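Local coordinates for protein putative laminarinase (Phanerochaete chrysosporium, PDB 2WNE) that probably hydrolyses O-glycosidic bonds in laminarin-type beta-glucans, at residues Ala101-Asp106 / Asn246-Leu251; Gly114-Ile119 / Ser240-Asn245. The protein carries 1 engineered substitution. One frame throughout, in Å; residues are numbered along the deposited sequence.

Contact 1 (Ala101-Asp106 / Asn246-Leu251). With GLC (alpha-D-glucopyranose), chain B; BGC (beta-D-glucopyranose), chain C.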
# COMPACT_ATOMS: atom_id res chain seq x y z
N ALA A 101 -2.59 -1.11 -2.92
CA ALA A 101 -1.39 -0.61 -2.27
C ALA A 101 -1.72 0.48 -1.25
O ALA A 101 -2.68 1.23 -1.45
CB ALA A 101 -0.36 -0.07 -3.31
N ALA A 102 -0.93 0.50 -0.16
CA ALA A 102 -0.79 1.64 0.75
C ALA A 102 0.69 2.03 0.66
O ALA A 102 1.57 1.20 0.93
CB ALA A 102 -1.14 1.27 2.17
N TRP A 103 0.95 3.27 0.25
CA TRP A 103 2.28 3.69 -0.13
C TRP A 103 2.52 5.20 -0.00
O TRP A 103 1.62 5.96 0.32
CB TRP A 103 2.61 3.17 -1.54
CG TRP A 103 1.70 3.63 -2.68
CD1 TRP A 103 0.35 3.43 -2.80
CD2 TRP A 103 2.12 4.30 -3.88
NE1 TRP A 103 -0.10 3.95 -3.99
CE2 TRP A 103 0.96 4.49 -4.67
CE3 TRP A 103 3.37 4.74 -4.37
CZ2 TRP A 103 1.00 5.12 -5.93
CZ3 TRP A 103 3.41 5.36 -5.66
CH2 TRP A 103 2.24 5.54 -6.41
N GLU A 104 3.77 5.63 -0.22
CA GLU A 104 4.11 7.05 -0.19
C GLU A 104 4.92 7.38 -1.43
O GLU A 104 5.70 6.56 -1.87
CB GLU A 104 4.91 7.42 1.07
CG GLU A 104 4.07 7.45 2.33
CD GLU A 104 4.84 7.90 3.55
OE1 GLU A 104 6.04 8.28 3.40
OE2 GLU A 104 4.24 7.87 4.67
N THR A 105 4.71 8.59 -1.98
CA THR A 105 5.45 9.04 -3.17
C THR A 105 5.29 10.55 -3.33
O THR A 105 4.46 11.17 -2.67
CB THR A 105 4.94 8.29 -4.47
OG1 THR A 105 5.90 8.39 -5.52
CG2 THR A 105 3.61 8.84 -4.96
N ASP A 106 6.10 11.13 -4.22
CA ASP A 106 5.85 12.46 -4.76
C ASP A 106 5.59 12.24 -6.24
O ASP A 106 6.53 12.01 -7.02
CB ASP A 106 7.07 13.37 -4.55
CG ASP A 106 6.92 14.76 -5.18
OD1 ASP A 106 5.98 14.96 -5.98
OD2 ASP A 106 7.74 15.65 -4.87
N ASN A 246 3.37 12.39 -0.24
CA ASN A 246 1.99 12.14 0.15
C ASN A 246 1.82 10.64 0.44
O ASN A 246 2.57 9.82 -0.10
CB ASN A 246 1.03 12.44 -1.00
CG ASN A 246 1.26 13.79 -1.63
OD1 ASN A 246 2.19 13.96 -2.42
ND2 ASN A 246 0.40 14.75 -1.29
N ILE A 247 0.82 10.32 1.24
CA ILE A 247 0.36 8.95 1.47
C ILE A 247 -0.71 8.66 0.42
O ILE A 247 -1.61 9.48 0.18
CB ILE A 247 -0.22 8.80 2.92
CG1 ILE A 247 0.89 8.93 3.97
CG2 ILE A 247 -1.01 7.48 3.13
CD1 ILE A 247 0.35 9.11 5.40
N ILE A 248 -0.64 7.48 -0.20
CA ILE A 248 -1.65 7.08 -1.20
C ILE A 248 -2.18 5.68 -0.84
O ILE A 248 -1.42 4.83 -0.39
CB ILE A 248 -1.09 7.14 -2.65
CG1 ILE A 248 -0.57 8.56 -2.98
CG2 ILE A 248 -2.12 6.69 -3.71
CD1 ILE A 248 -0.02 8.72 -4.38
N ILE A 249 -3.49 5.50 -0.94
CA ILE A 249 -4.12 4.20 -0.76
C ILE A 249 -5.03 3.97 -1.98
O ILE A 249 -5.83 4.83 -2.33
CB ILE A 249 -4.91 4.15 0.56
CG1 ILE A 249 -4.00 4.53 1.74
CG2 ILE A 249 -5.53 2.75 0.76
CD1 ILE A 249 -4.71 4.81 3.03
N ASN A 250 -4.88 2.84 -2.65
CA ASN A 250 -5.56 2.66 -3.93
C ASN A 250 -5.85 1.21 -4.20
O ASN A 250 -5.38 0.33 -3.47
CB ASN A 250 -4.73 3.23 -5.11
CG ASN A 250 -3.45 2.45 -5.36
OD1 ASN A 250 -2.44 2.61 -4.63
ND2 ASN A 250 -3.47 1.58 -6.39
N LEU A 251 -6.65 0.97 -5.23
CA LEU A 251 -6.83 -0.38 -5.74
C LEU A 251 -6.91 -0.28 -7.25
O LEU A 251 -7.81 0.42 -7.79
CB LEU A 251 -8.11 -1.01 -5.16
CG LEU A 251 -8.66 -2.29 -5.83
CD1 LEU A 251 -7.69 -3.48 -5.73
CD2 LEU A 251 -10.03 -2.71 -5.30
C1 GLC B . 4.68 1.19 -6.83
C2 GLC B . 4.94 2.02 -8.10
C3 GLC B . 3.68 2.79 -8.51
C4 GLC B . 2.40 2.02 -8.14
C5 GLC B . 2.32 1.90 -6.61
C6 GLC B . 1.10 1.16 -6.07
O1 GLC B . 5.84 1.15 -6.03
O2 GLC B . 6.10 2.85 -8.04
O3 GLC B . 3.70 3.00 -9.89
O4 GLC B . 1.27 2.76 -8.57
O5 GLC B . 3.50 1.38 -6.03
O6 GLC B . 1.15 -0.23 -6.43
C2 BGC C . 4.32 4.29 -11.76
C3 BGC C . 4.83 5.63 -12.30
C4 BGC C . 4.16 6.83 -11.62
C5 BGC C . 4.15 6.66 -10.10
C6 BGC C . 3.45 7.81 -9.34
C1 BGC C . 4.29 4.27 -10.24
O2 BGC C . 5.08 3.20 -12.25
O3 BGC C . 4.51 5.73 -13.66
O4 BGC C . 4.84 8.00 -12.04
O5 BGC C . 3.56 5.40 -9.77
O6 BGC C . 2.07 7.89 -9.62
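The backbone N of Ile248 donates to O of Trp103 across 2.8 Å, and Trp103 N returns the bond to Ile248 O. The same residues meet again above the strands. Ile248 CB lies 3.9 Å from the centroid of the five-membered ring of Trp103, a CH-pi contact on one face, displaced toward the rim, while its CG2 reaches to 3.4 Å from NE1. The other face of the indole carries the alpha-glucose, whose C5 sits over the centre of the ring system and approaches CE2 to 3.5 Å. NE1 donates to Asn250 OD1 over 2.8 Å in a bond bent to 137°, which, with the packing on both faces, would limit swivelling of the ring. A chi1 of 60° puts Trp103 CG between its backbone N and carbonyl carbon, and from there the indole leans across to the neighbouring strand. A leucine in place of Trp103 would probably deprive the glucose of its flat platform and leave Asn250 OD1 without its indole donor.

The paired antiparallel strands belong to the concave, sugar-binding sheet of the beta-jelly-roll sandwich of family 16. Ala101 extends the floor, its CB 3.4 Å from C6 of the glucose. Beyond the indole, Thr105 CG2 touches Ile248 CD1 at 3.7 Å. On the reverse of the sheet, Ala102, Ile247 and Ile249 pack against Phe87 of the facing strand 83-89. There Glu104 runs extended beside Ile247, OE2 passing 3.6 Å from CG1 to accept a hydrogen bond from His83 NE2.

Contact 2 (Gly114-Ile119 / Ser240-Asn245). Engineered in segment 114-119: Ser115 (natural residue Glu). With GLC (alpha-D-glucopyranose), chain B.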
# COMPACT_ATOMS: atom_id res chain seq x y z
N GLY A 114 11.28 9.55 -4.90
CA GLY A 114 11.16 8.22 -4.31
C GLY A 114 9.74 7.70 -4.15
O GLY A 114 8.77 8.45 -4.25
N SER A 115 9.61 6.40 -3.93
CA SER A 115 8.35 5.82 -3.51
C SER A 115 8.63 4.63 -2.57
O SER A 115 9.60 3.91 -2.76
CB SER A 115 7.43 5.48 -4.72
OG SER A 115 7.86 4.41 -5.52
N VAL A 116 7.85 4.53 -1.49
CA VAL A 116 7.94 3.42 -0.57
C VAL A 116 6.57 2.75 -0.46
O VAL A 116 5.57 3.41 -0.14
CB VAL A 116 8.51 3.83 0.84
CG1 VAL A 116 7.96 5.15 1.32
CG2 VAL A 116 8.27 2.74 1.87
N ASP A 117 6.53 1.45 -0.77
CA ASP A 117 5.32 0.64 -0.62
C ASP A 117 5.34 -0.05 0.73
O ASP A 117 6.30 -0.73 1.08
CB ASP A 117 5.20 -0.40 -1.74
CG ASP A 117 4.98 0.23 -3.10
OD1 ASP A 117 3.83 0.54 -3.45
OD2 ASP A 117 5.98 0.41 -3.82
N ILE A 118 4.26 0.15 1.48
CA ILE A 118 4.11 -0.39 2.84
C ILE A 118 3.25 -1.67 2.77
O ILE A 118 3.56 -2.69 3.37
CB ILE A 118 3.49 0.73 3.78
CG1 ILE A 118 4.40 1.98 3.76
CG2 ILE A 118 3.30 0.22 5.23
CD1 ILE A 118 3.77 3.32 4.18
N ILE A 119 2.17 -1.59 1.99
CA ILE A 119 1.33 -2.71 1.68
C ILE A 119 1.20 -2.78 0.16
O ILE A 119 0.86 -1.79 -0.51
CB ILE A 119 -0.07 -2.56 2.34
CG1 ILE A 119 0.06 -2.26 3.84
CG2 ILE A 119 -0.99 -3.81 2.01
CD1 ILE A 119 -1.26 -1.77 4.52
N SER A 240 18.48 11.78 0.26
CA SER A 240 18.68 12.39 -1.06
C SER A 240 17.90 11.68 -2.19
O SER A 240 17.87 12.16 -3.32
CB SER A 240 20.16 12.54 -1.41
OG SER A 240 20.65 11.39 -2.09
N HIS A 241 17.29 10.54 -1.89
CA HIS A 241 16.46 9.85 -2.88
C HIS A 241 14.96 9.99 -2.64
O HIS A 241 14.15 9.55 -3.46
CB HIS A 241 16.87 8.37 -2.99
CG HIS A 241 18.24 8.18 -3.55
ND1 HIS A 241 18.48 7.86 -4.87
CD2 HIS A 241 19.46 8.34 -2.98
CE1 HIS A 241 19.78 7.79 -5.08
NE2 HIS A 241 20.39 8.08 -3.95
N PHE A 242 14.58 10.61 -1.53
CA PHE A 242 13.17 10.78 -1.17
C PHE A 242 12.93 12.23 -0.82
O PHE A 242 13.68 12.82 -0.05
CB PHE A 242 12.80 9.91 0.06
CG PHE A 242 12.62 8.48 -0.27
CD1 PHE A 242 13.75 7.65 -0.43
CD2 PHE A 242 11.35 7.96 -0.48
CE1 PHE A 242 13.59 6.29 -0.79
CE2 PHE A 242 11.19 6.61 -0.84
CZ PHE A 242 12.31 5.78 -1.00
N ASP A 243 11.90 12.83 -1.37
CA ASP A 243 11.57 14.14 -0.84
C ASP A 243 10.28 14.10 -0.01
O ASP A 243 9.96 13.05 0.56
CB ASP A 243 11.60 15.20 -1.94
CG ASP A 243 10.85 14.78 -3.15
OD1 ASP A 243 9.82 14.12 -2.94
OD2 ASP A 243 11.30 15.12 -4.28
N ALA A 244 9.59 15.23 0.14
CA ALA A 244 8.32 15.24 0.85
C ALA A 244 7.27 14.43 0.08
O ALA A 244 6.99 14.72 -1.09
CB ALA A 244 7.87 16.68 1.11
N ASN A 245 6.73 13.38 0.72
CA ASN A 245 5.78 12.47 0.06
C ASN A 245 4.37 12.53 0.64
O ASN A 245 4.20 12.70 1.85
CB ASN A 245 6.25 11.00 0.13
CG ASN A 245 7.48 10.72 -0.73
OD1 ASN A 245 7.94 11.58 -1.49
ND2 ASN A 245 8.02 9.51 -0.60
C1 GLC B . 4.68 1.19 -6.83
C2 GLC B . 4.94 2.02 -8.10
C3 GLC B . 3.68 2.79 -8.51
C4 GLC B . 2.40 2.02 -8.14
C5 GLC B . 2.32 1.90 -6.61
C6 GLC B . 1.10 1.16 -6.07
O1 GLC B . 5.84 1.15 -6.03
O2 GLC B . 6.10 2.85 -8.04
O3 GLC B . 3.70 3.00 -9.89
O4 GLC B . 1.27 2.76 -8.57
O5 GLC B . 3.50 1.38 -6.03
O6 GLC B . 1.15 -0.23 -6.43
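Gly114 CA rests over one face of the Phe242 ring, 4.0 Å from its centroid and 22° off the normal, a CH-pi contact displaced toward the rim. A beta carbon on Gly114 would run into Phe242 CD2 and the carbonyl oxygen of His241, and the positive phi of 72° also favours glycine. The chain then runs on past Phe242 CE2, which comes to 3.5 Å from Ser115 N; the N of Val116 lies at the ring edge, near its plane. Val116 CG1, set between its own backbone N and carbonyl carbon, meets CE2 at 4.2 Å, the two side chains crossing at about a right angle. Leu132 and Arg191 also pack on Phe242, tying it to strands 129-133 and 185-191.

The junction becomes looser toward the short helix 238-241. No hydrogen bond joins the two segments. Gly114 N and His241 O are 3.2 Å apart, but too badly aligned for a hydrogen bond. The imidazole of His241 extends clear of the strand, and Ser240 beyond it is exposed.

Ser115 and Asp117 turn instead to the sugar side. Ser115, engineered in place of the natural glutamate, has its OG 3.4 Å from O2 of the alpha-glucose and receives a weak hydrogen bond from Trp110 NE1. Asp117, modelled in two conformations, brings OD2 so close to O1 of the glucose in one of them that a hydrogen bond there is doubtful; Glu120 binds the same sugar. Ile118 and Ile119 both face Ala102 in a classic beta bulge. The natural glutamate at the position of Ser115 makes this the bulged E-x-D-x-x-E signature of family 16, whose first glutamate is the nucleophile and last the acid/base in relatives, and probably here.

The centres of the two contacts lie about 10 Å apart; three of the four segments lie on strands of one mixed sheet, while 240-245 is a helix end and loop beside it. Along the chain the order is 101-106, 114-119, 240-245, 246-251, with contact 2 falling between the two halves of contact 1. Strands 98-105 and 115-120 are successive antiparallel neighbours, joined by probable hydrogen bonds from Glu104 N to Val116 O and from Ala102 N to Ile119 O, both 2.9 Å. Segment 240-245 runs straight into strand 246-253, so the chain packs on the start of strand 115-120 before pairing with strand 98-105. Both contacts reach the same glucose, contact 1 beneath it and contact 2 beside it, consistent with one binding cleft.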